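PDB 6JPM: odorant binding protein 4 from Chrysopa pallens, which probably binds small odorant molecules as a secreted, largely helical member of the insect PBP/GOBP family. Local coordinates for residues G35-D40 against P100-A105; E27-F32 against M44-C49; K83-E88 against Y109-E114. All blocks are in the same frame, centred on the assembly; numbering follows the deposited sequence.

Contact 1: G35-D40 against P100-A105; sequences GVFDDD and PAYNFA
The phenol oxygen of Y102 ends against three successive residues of the incoming chain, and so illustrates how a tyrosine on a helix packs against the loop between helices 26-32 and 41-53. F37 CB, the carbonyl carbon of D38 and D39 N all gather round Y102 OH, with F37 CB at 3.4 Å. The amide of D39 is badly angled toward this oxygen. Y102 reaches the chain because its CG stands opposite its own backbone N (chi1 171°), which sends the ring off helix 99-111. Ring carbons also touch backbone: Y102 CE1 lies 3.6 Å from D38 O, and Y102 CZ is 3.8 Å from D39 CA. F37 contributes its CB here, while its ring meets F32 and touches L110.

Clear polar bonds are made by the carboxylate of D38. D38 OD1 accepts from D40 N at 3.0 Å, met from well above the carboxylate plane, and D38 OD2 takes the side-chain amide of Q28. That same amide also reaches D40 OD2, which forms a salt bridge with K42. Three local motifs thus shape the connection: a Schellman motif with G35 as its C-prime residue closes helix 26-32, an Asx turn at D38 bends the chain, and D40 serves as N-cap of helix 41-53.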
ATOM      1  N   GLY A  35      10.365  -1.153  -7.492  1.00 25.74           N
ATOM      2  CA  GLY A  35      10.183   0.068  -8.260  1.00 25.61           C
ATOM      3  C   GLY A  35       9.945  -0.131  -9.738  1.00 27.23           C
ATOM      4  O   GLY A  35      10.137   0.801 -10.522  1.00 30.33           O
ATOM      5  N   VAL A  36       9.535  -1.319 -10.150  1.00 28.84           N
ATOM      6  CA  VAL A  36       9.162  -1.578 -11.533  1.00 31.50           C
ATOM      7  C   VAL A  36       7.653  -1.729 -11.551  1.00 30.61           C
ATOM      8  O   VAL A  36       7.110  -2.729 -11.065  1.00 27.97           O
ATOM      9  CB  VAL A  36       9.861  -2.817 -12.099  1.00 34.19           C
ATOM     10  CG1 VAL A  36       9.319  -3.116 -13.474  1.00 33.40           C
ATOM     11  CG2 VAL A  36      11.380  -2.580 -12.147  1.00 33.01           C
ATOM     12  N   PHE A  37       6.981  -0.740 -12.124  1.00 26.81           N
ATOM     13  CA  PHE A  37       5.542  -0.556 -11.965  1.00 30.18           C
ATOM     14  C   PHE A  37       4.827  -0.987 -13.237  1.00 32.62           C
ATOM     15  O   PHE A  37       4.923  -0.324 -14.272  1.00 41.13           O
ATOM     16  CB  PHE A  37       5.238   0.898 -11.620  1.00 30.00           C
ATOM     17  CG  PHE A  37       5.904   1.365 -10.359  1.00 27.58           C
ATOM     18  CD1 PHE A  37       5.830   0.610  -9.199  1.00 26.72           C
ATOM     19  CD2 PHE A  37       6.632   2.548 -10.340  1.00 26.27           C
ATOM     20  CE1 PHE A  37       6.435   1.031  -8.035  1.00 24.89           C
ATOM     21  CE2 PHE A  37       7.251   2.969  -9.186  1.00 34.10           C
ATOM     22  CZ  PHE A  37       7.150   2.206  -8.028  1.00 26.42           C
ATOM     23  N   ASP A  38       4.121  -2.105 -13.145  1.00 31.14           N
ATOM     24  CA  ASP A  38       3.346  -2.675 -14.235  1.00 35.39           C
ATOM     25  C   ASP A  38       1.927  -2.141 -14.100  1.00 38.85           C
ATOM     26  O   ASP A  38       1.220  -2.497 -13.153  1.00 39.50           O
ATOM     27  CB  ASP A  38       3.388  -4.197 -14.125  1.00 36.84           C
ATOM     28  CG  ASP A  38       2.606  -4.904 -15.199  1.00 38.70           C
ATOM     29  OD1 ASP A  38       2.098  -4.250 -16.132  1.00 45.74           O
ATOM     30  OD2 ASP A  38       2.511  -6.146 -15.095  1.00 36.48           O
ATOM     31  N   ASP A  39       1.501  -1.275 -15.027  1.00 28.45           N
ATOM     32  CA  ASP A  39       0.152  -0.736 -14.883  1.00 27.06           C
ATOM     33  C   ASP A  39      -0.921  -1.710 -15.360  1.00 30.65           C
ATOM     34  O   ASP A  39      -2.056  -1.302 -15.628  1.00 31.41           O
ATOM     35  CB  ASP A  39       0.037   0.619 -15.585  1.00 36.53           C
ATOM     36  CG  ASP A  39       0.124   0.533 -17.115  1.00 44.40           C
ATOM     37  OD1 ASP A  39       0.182  -0.572 -17.700  1.00 45.50           O
ATOM     38  OD2 ASP A  39       0.121   1.618 -17.739  1.00 48.13           O
ATOM     39  N   ASP A  40      -0.583  -2.992 -15.473  1.00 24.37           N
ATOM     40  CA  ASP A  40      -1.587  -4.004 -15.765  1.00 27.98           C
ATOM     41  C   ASP A  40      -2.684  -3.950 -14.710  1.00 29.72           C
ATOM     42  O   ASP A  40      -2.415  -3.701 -13.531  1.00 26.07           O
ATOM     43  CB  ASP A  40      -0.946  -5.393 -15.800  1.00 28.20           C
ATOM     44  CG  ASP A  40      -1.959  -6.504 -16.005  1.00 34.52           C
ATOM     45  OD1 ASP A  40      -2.448  -6.697 -17.142  1.00 38.91           O
ATOM     46  OD2 ASP A  40      -2.274  -7.188 -15.024  1.00 34.50           O
ATOM     47  N   PRO A 100      -6.503   4.868  -8.396  1.00 20.59           N
ATOM     48  CA  PRO A 100      -6.098   5.664  -7.264  1.00 17.85           C
ATOM     49  C   PRO A 100      -5.214   4.906  -6.263  1.00 17.33           C
ATOM     50  O   PRO A 100      -4.273   5.428  -5.889  1.00 20.36           O
ATOM     51  CB  PRO A 100      -7.412   6.143  -6.663  1.00 18.14           C
ATOM     52  CG  PRO A 100      -8.378   6.044  -7.782  1.00 19.71           C
ATOM     53  CD  PRO A 100      -7.921   4.866  -8.601  1.00 17.67           C
ATOM     54  N   ALA A 101      -5.593   3.698  -5.877  1.00 17.55           N
ATOM     55  CA  ALA A 101      -4.752   2.980  -4.919  1.00 22.14           C
ATOM     56  C   ALA A 101      -3.396   2.622  -5.521  1.00 19.88           C
ATOM     57  O   ALA A 101      -2.363   2.711  -4.844  1.00 19.86           O
ATOM     58  CB  ALA A 101      -5.456   1.727  -4.418  1.00 19.19           C
ATOM     59  N   TYR A 102      -3.387   2.210  -6.786  1.00 17.34           N
ATOM     60  CA  TYR A 102      -2.132   1.910  -7.468  1.00 18.07           C
ATOM     61  C   TYR A 102      -1.250   3.151  -7.556  1.00 21.61           C
ATOM     62  O   TYR A 102      -0.060   3.107  -7.231  1.00 21.25           O
ATOM     63  CB  TYR A 102      -2.438   1.382  -8.864  1.00 18.13           C
ATOM     64  CG  TYR A 102      -1.253   1.227  -9.771  1.00 23.82           C
ATOM     65  CD1 TYR A 102      -0.449   0.080  -9.713  1.00 24.52           C
ATOM     66  CD2 TYR A 102      -0.965   2.184 -10.734  1.00 24.83           C
ATOM     67  CE1 TYR A 102       0.629  -0.084 -10.585  1.00 24.24           C
ATOM     68  CE2 TYR A 102       0.110   2.034 -11.598  1.00 27.98           C
ATOM     69  CZ  TYR A 102       0.905   0.900 -11.515  1.00 30.31           C
ATOM     70  OH  TYR A 102       1.968   0.756 -12.382  1.00 38.10           O
ATOM     71  N   ASN A 103      -1.827   4.281  -7.990  1.00 17.38           N
ATOM     72  CA  ASN A 103      -1.038   5.507  -8.104  1.00 22.20           C
ATOM     73  C   ASN A 103      -0.544   5.979  -6.745  1.00 22.11           C
ATOM     74  O   ASN A 103       0.597   6.429  -6.617  1.00 25.06           O
ATOM     75  CB  ASN A 103      -1.862   6.606  -8.781  1.00 22.21           C
ATOM     76  CG  ASN A 103      -2.008   6.379 -10.268  1.00 25.31           C
ATOM     77  OD1 ASN A 103      -1.104   5.831 -10.908  1.00 24.15           O
ATOM     78  ND2 ASN A 103      -3.159   6.775 -10.827  1.00 23.76           N
ATOM     79  N   PHE A 104      -1.406   5.922  -5.730  1.00 22.57           N
ATOM     80  CA  PHE A 104      -0.990   6.212  -4.361  1.00 18.64           C
ATOM     81  C   PHE A 104       0.174   5.316  -3.938  1.00 22.92           C
ATOM     82  O   PHE A 104       1.154   5.796  -3.364  1.00 24.94           O
ATOM     83  CB  PHE A 104      -2.188   6.030  -3.418  1.00 18.62           C
ATOM     84  CG  PHE A 104      -1.876   6.280  -1.957  1.00 27.61           C
ATOM     85  CD1 PHE A 104      -1.487   7.545  -1.512  1.00 33.68           C
ATOM     86  CD2 PHE A 104      -2.004   5.259  -1.024  1.00 24.59           C
ATOM     87  CE1 PHE A 104      -1.215   7.787  -0.156  1.00 24.24           C
ATOM     88  CE2 PHE A 104      -1.728   5.482   0.321  1.00 27.26           C
ATOM     89  CZ  PHE A 104      -1.329   6.753   0.754  1.00 29.93           C
ATOM     90  N   ALA A 105       0.089   4.009  -4.231  1.00 23.04           N
ATOM     91  CA  ALA A 105       1.144   3.079  -3.833  1.00 19.99           C
ATOM     92  C   ALA A 105       2.466   3.401  -4.521  1.00 23.60           C
ATOM     93  O   ALA A 105       3.529   3.359  -3.891  1.00 25.52           O
ATOM     94  CB  ALA A 105       0.726   1.642  -4.149  1.00 19.57           C
TER

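Contact 2: E27-F32 against M44-C49; sequences EQINNF and MCYMNC
Segments 27-32 and 44-49, on two helices of the PBP/GOBP fold, meet through two aromatic contacts, a CH-pi contact of I29 with Y46 and a Met-aromatic contact of M47 with F32. Four buried side chains thus join them with no hydrogen bond between these segments. I29 CG1 lies anti to the carbonyl carbon (chi1 -68°), which sends CD1 across to the Y46 ring. This methyl stands over one face, 4.1 Å from the ring centroid and 20° off the normal, shifted toward the hydroxyl end, where Y46 CZ is 3.9 Å away. The two side chains cross at about a right angle. Three residues on along helix 26-32, M47 arches over F32: its SD sits 4.6 Å from the F32 centroid, almost straight above it, and M47 CG rests 4.2 Å from F32 CE2. The Y46 hydroxyl is satisfied by P119 O, at the C-terminal end of the chain, and C18 and R15 of helix 4-22 also touch this ring. With an alanine here, the I29 methyl would probably lose its aromatic face and P119 O its hydroxyl partner. Because the contact rests on methyl, sulfur and ring surfaces, dispersion and burial probably supply its cohesion.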
ATOM      1  N   GLU A  27       5.666 -12.407  -9.991  1.00 26.04           N
ATOM      2  CA  GLU A  27       6.654 -11.495 -10.564  1.00 26.18           C
ATOM      3  C   GLU A  27       6.148 -10.059 -10.596  1.00 20.11           C
ATOM      4  O   GLU A  27       6.929  -9.124 -10.391  1.00 23.78           O
ATOM      5  CB  GLU A  27       7.052 -11.930 -11.970  1.00 28.52           C
ATOM      6  CG  GLU A  27       8.130 -11.022 -12.554  1.00 39.39           C
ATOM      7  CD  GLU A  27       8.791 -11.591 -13.797  1.00 52.39           C
ATOM      8  OE1 GLU A  27       8.127 -12.351 -14.534  1.00 56.84           O
ATOM      9  OE2 GLU A  27       9.978 -11.275 -14.035  1.00 55.49           O
ATOM     10  N   GLN A  28       4.857  -9.856 -10.874  1.00 20.26           N
ATOM     11  CA  GLN A  28       4.306  -8.497 -10.841  1.00 23.94           C
ATOM     12  C   GLN A  28       4.456  -7.875  -9.460  1.00 26.19           C
ATOM     13  O   GLN A  28       4.854  -6.717  -9.335  1.00 18.38           O
ATOM     14  CB  GLN A  28       2.830  -8.501 -11.249  1.00 22.30           C
ATOM     15  CG  GLN A  28       2.604  -8.566 -12.750  1.00 19.10           C
ATOM     16  CD  GLN A  28       1.143  -8.589 -13.088  1.00 27.47           C
ATOM     17  OE1 GLN A  28       0.387  -9.410 -12.555  1.00 22.78           O
ATOM     18  NE2 GLN A  28       0.716  -7.661 -13.958  1.00 26.58           N
ATOM     19  N   ILE A  29       4.152  -8.640  -8.411  1.00 24.56           N
ATOM     20  CA  ILE A  29       4.317  -8.146  -7.044  1.00 24.33           C
ATOM     21  C   ILE A  29       5.780  -7.883  -6.740  1.00 21.81           C
ATOM     22  O   ILE A  29       6.122  -6.862  -6.126  1.00 21.11           O
ATOM     23  CB  ILE A  29       3.712  -9.132  -6.029  1.00 23.60           C
ATOM     24  CG1 ILE A  29       2.182  -9.163  -6.167  1.00 18.89           C
ATOM     25  CG2 ILE A  29       4.135  -8.743  -4.613  1.00 23.95           C
ATOM     26  CD1 ILE A  29       1.524 -10.300  -5.365  1.00 17.27           C
ATOM     27  N   ASN A  30       6.665  -8.819  -7.137  1.00 19.48           N
ATOM     28  CA  ASN A  30       8.097  -8.661  -6.890  1.00 20.62           C
ATOM     29  C   ASN A  30       8.663  -7.454  -7.637  1.00 22.56           C
ATOM     30  O   ASN A  30       9.458  -6.686  -7.080  1.00 21.78           O
ATOM     31  CB  ASN A  30       8.847  -9.950  -7.287  1.00 24.81           C
ATOM     32  CG  ASN A  30       8.508 -11.150  -6.367  1.00 30.44           C
ATOM     33  OD1 ASN A  30       8.015 -10.965  -5.248  1.00 25.96           O
ATOM     34  ND2 ASN A  30       8.784 -12.383  -6.837  1.00 24.29           N
ATOM     35  N   ASN A  31       8.280  -7.280  -8.902  1.00 20.91           N
ATOM     36  CA  ASN A  31       8.651  -6.071  -9.631  1.00 25.22           C
ATOM     37  C   ASN A  31       8.228  -4.815  -8.882  1.00 20.73           C
ATOM     38  O   ASN A  31       9.012  -3.876  -8.739  1.00 21.83           O
ATOM     39  CB  ASN A  31       8.028  -6.085 -11.026  1.00 21.98           C
ATOM     40  CG  ASN A  31       8.767  -6.996 -11.975  1.00 32.47           C
ATOM     41  OD1 ASN A  31       9.919  -7.350 -11.743  1.00 33.54           O
ATOM     42  ND2 ASN A  31       8.097  -7.402 -13.044  1.00 36.16           N
ATOM     43  N   PHE A  32       6.997  -4.788  -8.378  1.00 24.62           N
ATOM     44  CA  PHE A  32       6.504  -3.575  -7.725  1.00 22.70           C
ATOM     45  C   PHE A  32       7.389  -3.187  -6.545  1.00 27.61           C
ATOM     46  O   PHE A  32       7.741  -2.015  -6.380  1.00 27.73           O
ATOM     47  CB  PHE A  32       5.048  -3.763  -7.276  1.00 19.75           C
ATOM     48  CG  PHE A  32       4.316  -2.444  -7.030  1.00 23.43           C
ATOM     49  CD1 PHE A  32       4.554  -1.704  -5.880  1.00 19.43           C
ATOM     50  CD2 PHE A  32       3.439  -1.927  -7.980  1.00 23.79           C
ATOM     51  CE1 PHE A  32       3.917  -0.476  -5.664  1.00 22.83           C
ATOM     52  CE2 PHE A  32       2.795  -0.704  -7.766  1.00 27.13           C
ATOM     53  CZ  PHE A  32       3.039   0.019  -6.602  1.00 24.19           C
ATOM     54  N   MET A  44      -2.846  -3.295 -10.472  1.00 18.24           N
ATOM     55  CA  MET A  44      -3.638  -2.137  -9.986  1.00 19.97           C
ATOM     56  C   MET A  44      -4.724  -2.605  -9.015  1.00 18.35           C
ATOM     57  O   MET A  44      -4.799  -2.087  -7.958  1.00 18.57           O
ATOM     58  CB  MET A  44      -4.242  -1.316 -11.127  1.00 16.09           C
ATOM     59  CG  MET A  44      -3.224  -0.495 -11.852  1.00 19.04           C
ATOM     60  SD  MET A  44      -3.745   0.745 -13.006  1.00 27.00           S
ATOM     61  CE  MET A  44      -5.194   0.016 -13.731  1.00 22.88           C
ATOM     62  N   CYS A  45      -5.457  -3.629  -9.390  1.00 15.38           N
ATOM     63  CA  CYS A  45      -6.542  -4.149  -8.545  1.00 22.55           C
ATOM     64  C   CYS A  45      -5.985  -4.812  -7.291  1.00 19.43           C
ATOM     65  O   CYS A  45      -6.601  -4.699  -6.316  1.00 19.90           O
ATOM     66  CB  CYS A  45      -7.580  -4.907  -9.357  1.00 28.13           C
ATOM     67  SG  CYS A  45      -8.440  -3.772 -10.468  1.00 31.87           S
ATOM     68  N   TYR A  46      -4.801  -5.404  -7.373  1.00 21.60           N
ATOM     69  CA  TYR A  46      -4.151  -5.984  -6.177  1.00 16.43           C
ATOM     70  C   TYR A  46      -3.870  -4.864  -5.174  1.00 20.07           C
ATOM     71  O   TYR A  46      -4.172  -5.037  -4.074  1.00 17.39           O
ATOM     72  CB  TYR A  46      -2.889  -6.777  -6.510  1.00 18.03           C
ATOM     73  CG  TYR A  46      -2.093  -7.201  -5.310  1.00 20.07           C
ATOM     74  CD1 TYR A  46      -2.444  -8.316  -4.590  1.00 19.35           C
ATOM     75  CD2 TYR A  46      -1.000  -6.478  -4.885  1.00 20.17           C
ATOM     76  CE1 TYR A  46      -1.707  -8.717  -3.504  1.00 15.15           C
ATOM     77  CE2 TYR A  46      -0.242  -6.872  -3.807  1.00 15.57           C
ATOM     78  CZ  TYR A  46      -0.614  -7.990  -3.099  1.00 23.78           C
ATOM     79  OH  TYR A  46       0.068  -8.394  -2.025  1.00 22.12           O
ATOM     80  N   MET A  47      -3.253  -3.777  -5.619  1.00 16.23           N
ATOM     81  CA  MET A  47      -2.961  -2.622  -4.739  1.00 15.30           C
ATOM     82  C   MET A  47      -4.271  -2.053  -4.153  1.00 16.36           C
ATOM     83  O   MET A  47      -4.293  -1.714  -3.005  1.00 18.51           O
ATOM     84  CB  MET A  47      -2.122  -1.549  -5.437  1.00 17.08           C
ATOM     85  CG  MET A  47      -0.651  -1.917  -5.654  1.00 22.28           C
ATOM     86  SD  MET A  47       0.109  -3.050  -4.494  1.00 24.93           S
ATOM     87  CE  MET A  47       0.241  -2.008  -3.064  1.00 22.86           C
ATOM     88  N   ASN A  48      -5.324  -1.975  -4.948  1.00 16.13           N
ATOM     89  CA  ASN A  48      -6.639  -1.511  -4.462  1.00 15.53           C
ATOM     90  C   ASN A  48      -7.144  -2.446  -3.354  1.00 18.00           C
ATOM     91  O   ASN A  48      -7.563  -1.985  -2.361  1.00 18.38           O
ATOM     92  CB  ASN A  48      -7.655  -1.378  -5.577  1.00 15.61           C
ATOM     93  CG  ASN A  48      -8.926  -0.756  -5.059  1.00 22.67           C
ATOM     94  OD1 ASN A  48      -8.931   0.347  -4.584  1.00 18.21           O
ATOM     95  ND2 ASN A  48      -9.986  -1.504  -5.075  1.00 20.87           N
ATOM     96  N   CYS A  49      -7.069  -3.739  -3.601  1.00 23.15           N
ATOM     97  CA  CYS A  49      -7.481  -4.779  -2.645  1.00 18.68           C
ATOM     98  C   CYS A  49      -6.663  -4.624  -1.364  1.00 20.78           C
ATOM     99  O   CYS A  49      -7.236  -4.631  -0.379  1.00 24.57           O
ATOM    100  CB  CYS A  49      -7.295  -6.170  -3.216  1.00 21.62           C
ATOM    101  SG  CYS A  49      -7.800  -7.496  -2.101  1.00 29.81           S
TER

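Contact 3: K83-E88 against Y109-E114; sequences KKSIEE and YLSNPE
Above the carboxylate plane of E88 lies S111 CB, nearer OE2 (3.4 Å) than OE1 (3.7 Å), while on the side of 109-114 turned from helix 76-89 the Y109 ring carries P113 CA over the centre of one face and makes a T-shaped stack with Y116. Here helix 76-89 meets the C-terminal part of helix 99-111, a pairing of the PBP/GOBP fold that the disulfide C89-C107 also ties covalently. E88 is extended, its CG turned opposite the backbone N (chi1 165°), and its carboxylate packs against S111 CB. The two backbones come close, S85 CA and S111 CA being 5.7 Å apart, a separation that small serine side chains permit. Their oxygens point at one another, but the modelled separation of S85 OG and S111 OG, 2.4 Å, is too short to be trusted as a bond length, and this hydrogen bond remains doubtful. Each hydroxyl has a backbone carbonyl of its own helix beside it as well, S81 O for S85 and L108 O for S111. One residue on, N112 CB lies 4.0 Å from S85 OG.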
ATOM      1  N   LYS A  83       4.777   9.224   7.890  1.00 45.71           N
ATOM      2  CA  LYS A  83       4.209  10.589   7.970  1.00 44.21           C
ATOM      3  C   LYS A  83       4.694  11.392   6.771  1.00 43.41           C
ATOM      4  O   LYS A  83       3.878  11.953   6.102  1.00 43.41           O
ATOM      5  CB  LYS A  83       4.591  11.242   9.301  1.00 54.38           C
ATOM      6  CG  LYS A  83       4.098  10.536  10.561  1.00 63.23           C
ATOM      7  CD  LYS A  83       3.861  11.450  11.758  1.00 70.61           C
ATOM      8  CE  LYS A  83       4.209  10.844  13.103  1.00 74.58           C
ATOM      9  NZ  LYS A  83       5.547  11.264  13.596  1.00 74.88           N
ATOM     10  N   LYS A  84       5.986  11.377   6.502  1.00 41.19           N
ATOM     11  CA  LYS A  84       6.550  12.139   5.374  1.00 39.83           C
ATOM     12  C   LYS A  84       5.983  11.631   4.050  1.00 39.11           C
ATOM     13  O   LYS A  84       5.719  12.432   3.192  1.00 34.74           O
ATOM     14  CB  LYS A  84       8.065  11.980   5.329  1.00 45.40           C
ATOM     15  CG  LYS A  84       8.856  12.781   6.348  1.00 49.47           C
ATOM     16  CD  LYS A  84      10.037  13.480   5.757  1.00 48.46           C
ATOM     17  CE  LYS A  84      10.720  14.407   6.730  1.00 58.60           C
ATOM     18  NZ  LYS A  84      12.153  14.083   6.881  1.00 62.07           N
ATOM     19  N   SER A  85       5.863  10.317   3.898  1.00 38.40           N
ATOM     20  CA  SER A  85       5.365   9.781   2.636  1.00 36.27           C
ATOM     21  C   SER A  85       3.888  10.115   2.422  1.00 35.86           C
ATOM     22  O   SER A  85       3.488  10.463   1.304  1.00 31.38           O
ATOM     23  CB  SER A  85       5.607   8.272   2.590  1.00 33.64           C
ATOM     24  OG  SER A  85       7.000   8.017   2.494  1.00 34.55           O
ATOM     25  N   ILE A  86       3.063  10.008   3.472  1.00 39.30           N
ATOM     26  CA  ILE A  86       1.646  10.348   3.325  1.00 40.33           C
ATOM     27  C   ILE A  86       1.480  11.830   3.010  1.00 40.49           C
ATOM     28  O   ILE A  86       0.692  12.202   2.132  1.00 40.52           O
ATOM     29  CB  ILE A  86       0.845   9.950   4.578  1.00 42.01           C
ATOM     30  CG1 ILE A  86       0.224   8.565   4.412  1.00 42.49           C
ATOM     31  CG2 ILE A  86      -0.265  10.952   4.851  1.00 50.48           C
ATOM     32  CD1 ILE A  86       1.104   7.465   4.871  1.00 44.90           C
ATOM     33  N   GLU A  87       2.221  12.697   3.706  1.00 43.27           N
ATOM     34  CA  GLU A  87       2.177  14.123   3.398  1.00 41.18           C
ATOM     35  C   GLU A  87       2.522  14.371   1.938  1.00 37.79           C
ATOM     36  O   GLU A  87       1.857  15.153   1.255  1.00 42.16           O
ATOM     37  CB  GLU A  87       3.135  14.899   4.308  1.00 50.15           C
ATOM     38  CG  GLU A  87       2.680  15.032   5.757  1.00 65.18           C
ATOM     39  CD  GLU A  87       3.699  15.753   6.638  1.00 75.16           C
ATOM     40  OE1 GLU A  87       4.820  16.040   6.162  1.00 75.25           O
ATOM     41  OE2 GLU A  87       3.376  16.031   7.815  1.00 77.15           O
ATOM     42  N   GLU A  88       3.547  13.693   1.434  1.00 37.03           N
ATOM     43  CA  GLU A  88       3.954  13.908   0.054  1.00 36.79           C
ATOM     44  C   GLU A  88       2.960  13.301  -0.927  1.00 33.40           C
ATOM     45  O   GLU A  88       2.792  13.821  -2.035  1.00 30.43           O
ATOM     46  CB  GLU A  88       5.347  13.324  -0.161  1.00 43.15           C
ATOM     47  CG  GLU A  88       5.739  13.156  -1.615  1.00 47.94           C
ATOM     48  CD  GLU A  88       7.173  12.718  -1.777  1.00 54.49           C
ATOM     49  OE1 GLU A  88       7.574  12.416  -2.913  1.00 54.16           O
ATOM     50  OE2 GLU A  88       7.894  12.677  -0.761  1.00 58.46           O
ATOM     51  N   TYR A 109       6.045   4.328  -2.558  1.00 26.04           N
ATOM     52  CA  TYR A 109       7.318   3.656  -2.796  1.00 27.96           C
ATOM     53  C   TYR A 109       8.394   4.661  -3.188  1.00 26.60           C
ATOM     54  O   TYR A 109       9.478   4.692  -2.595  1.00 28.46           O
ATOM     55  CB  TYR A 109       7.163   2.579  -3.874  1.00 22.99           C
ATOM     56  CG  TYR A 109       8.468   1.855  -4.131  1.00 27.34           C
ATOM     57  CD1 TYR A 109       9.420   2.398  -4.992  1.00 32.99           C
ATOM     58  CD2 TYR A 109       8.772   0.659  -3.484  1.00 26.93           C
ATOM     59  CE1 TYR A 109      10.632   1.780  -5.209  1.00 33.47           C
ATOM     60  CE2 TYR A 109       9.998   0.022  -3.702  1.00 26.58           C
ATOM     61  CZ  TYR A 109      10.920   0.593  -4.574  1.00 34.45           C
ATOM     62  OH  TYR A 109      12.137   0.005  -4.830  1.00 36.14           O
ATOM     63  N   LEU A 110       8.104   5.505  -4.180  1.00 29.36           N
ATOM     64  CA  LEU A 110       9.100   6.454  -4.669  1.00 32.87           C
ATOM     65  C   LEU A 110       9.486   7.506  -3.636  1.00 32.22           C
ATOM     66  O   LEU A 110      10.586   8.061  -3.723  1.00 34.36           O
ATOM     67  CB  LEU A 110       8.595   7.139  -5.936  1.00 29.58           C
ATOM     68  CG  LEU A 110       8.468   6.193  -7.125  1.00 36.56           C
ATOM     69  CD1 LEU A 110       7.898   6.934  -8.330  1.00 37.08           C
ATOM     70  CD2 LEU A 110       9.827   5.581  -7.428  1.00 35.37           C
ATOM     71  N   SER A 111       8.618   7.788  -2.685  1.00 33.05           N
ATOM     72  CA  SER A 111       8.974   8.799  -1.666  1.00 36.50           C
ATOM     73  C   SER A 111      10.044   8.259  -0.721  1.00 40.40           C
ATOM     74  O   SER A 111      10.768   9.048  -0.178  1.00 44.47           O
ATOM     75  CB  SER A 111       7.790   9.279  -0.928  1.00 40.70           C
ATOM     76  OG  SER A 111       7.525   8.456   0.166  1.00 51.23           O
ATOM     77  N   ASN A 112      10.142   6.945  -0.583  1.00 41.80           N
ATOM     78  CA  ASN A 112      11.081   6.309   0.374  1.00 44.53           C
ATOM     79  C   ASN A 112      11.162   4.816   0.073  1.00 37.28           C
ATOM     80  O   ASN A 112      10.577   4.070   0.772  1.00 36.08           O
ATOM     81  CB  ASN A 112      10.647   6.542   1.821  1.00 45.60           C
ATOM     82  CG  ASN A 112      11.793   6.430   2.801  1.00 52.62           C
ATOM     83  OD1 ASN A 112      12.847   5.943   2.461  1.00 54.92           O
ATOM     84  ND2 ASN A 112      11.587   6.854   4.022  1.00 50.90           N
ATOM     85  N   PRO A 113      11.881   4.383  -0.958  1.00 34.97           N
ATOM     86  CA  PRO A 113      11.936   2.988  -1.302  1.00 30.11           C
ATOM     87  C   PRO A 113      12.334   2.058  -0.157  1.00 30.71           C
ATOM     88  O   PRO A 113      11.725   1.069  -0.010  1.00 28.49           O
ATOM     89  CB  PRO A 113      12.936   2.944  -2.444  1.00 34.34           C
ATOM     90  CG  PRO A 113      12.861   4.298  -3.028  1.00 38.97           C
ATOM     91  CD  PRO A 113      12.603   5.225  -1.870  1.00 34.65           C
ATOM     92  N   GLU A 114      13.269   2.492   0.675  1.00 33.60           N
ATOM     93  CA  GLU A 114      13.769   1.631   1.763  1.00 38.91           C
ATOM     94  C   GLU A 114      12.711   1.396   2.836  1.00 36.98           C
ATOM     95  O   GLU A 114      12.743   0.366   3.407  1.00 35.61           O
ATOM     96  CB  GLU A 114      15.024   2.255   2.367  1.00 47.41           C
ATOM     97  CG  GLU A 114      15.718   1.391   3.398  1.00 61.45           C
ATOM     98  CD  GLU A 114      16.342   0.096   2.899  1.00 70.78           C
ATOM     99  OE1 GLU A 114      16.721  -0.722   3.741  1.00 73.73           O
ATOM    100  OE2 GLU A 114      16.453  -0.089   1.691  1.00 70.12           O
TER

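Overall arrangement
After helix 4-22 the chain enters helix 26-32, whose segment 27-32 waits for 44-49; contact 2 closes the short loop between consecutive helices. Inside that loop lies 35-40, one half of contact 1, whose mate at 100-105 arrives some sixty residues later, so contacts 1 and 2 cross. Contact 3 opens at 83-88 after contact 2 has closed and ends at 109-114, crossing contact 1 as well. Helix 99-111 serves both contacts 1 and 3, and Y102 also packs on M44 of helix 41-53. Of the disulfides, C18-C49 ties helix 4-22 to 41-53, C45-C98 ties 41-53 to the residue before helix 99-111, and C89-C107 ties 76-89 to 99-111.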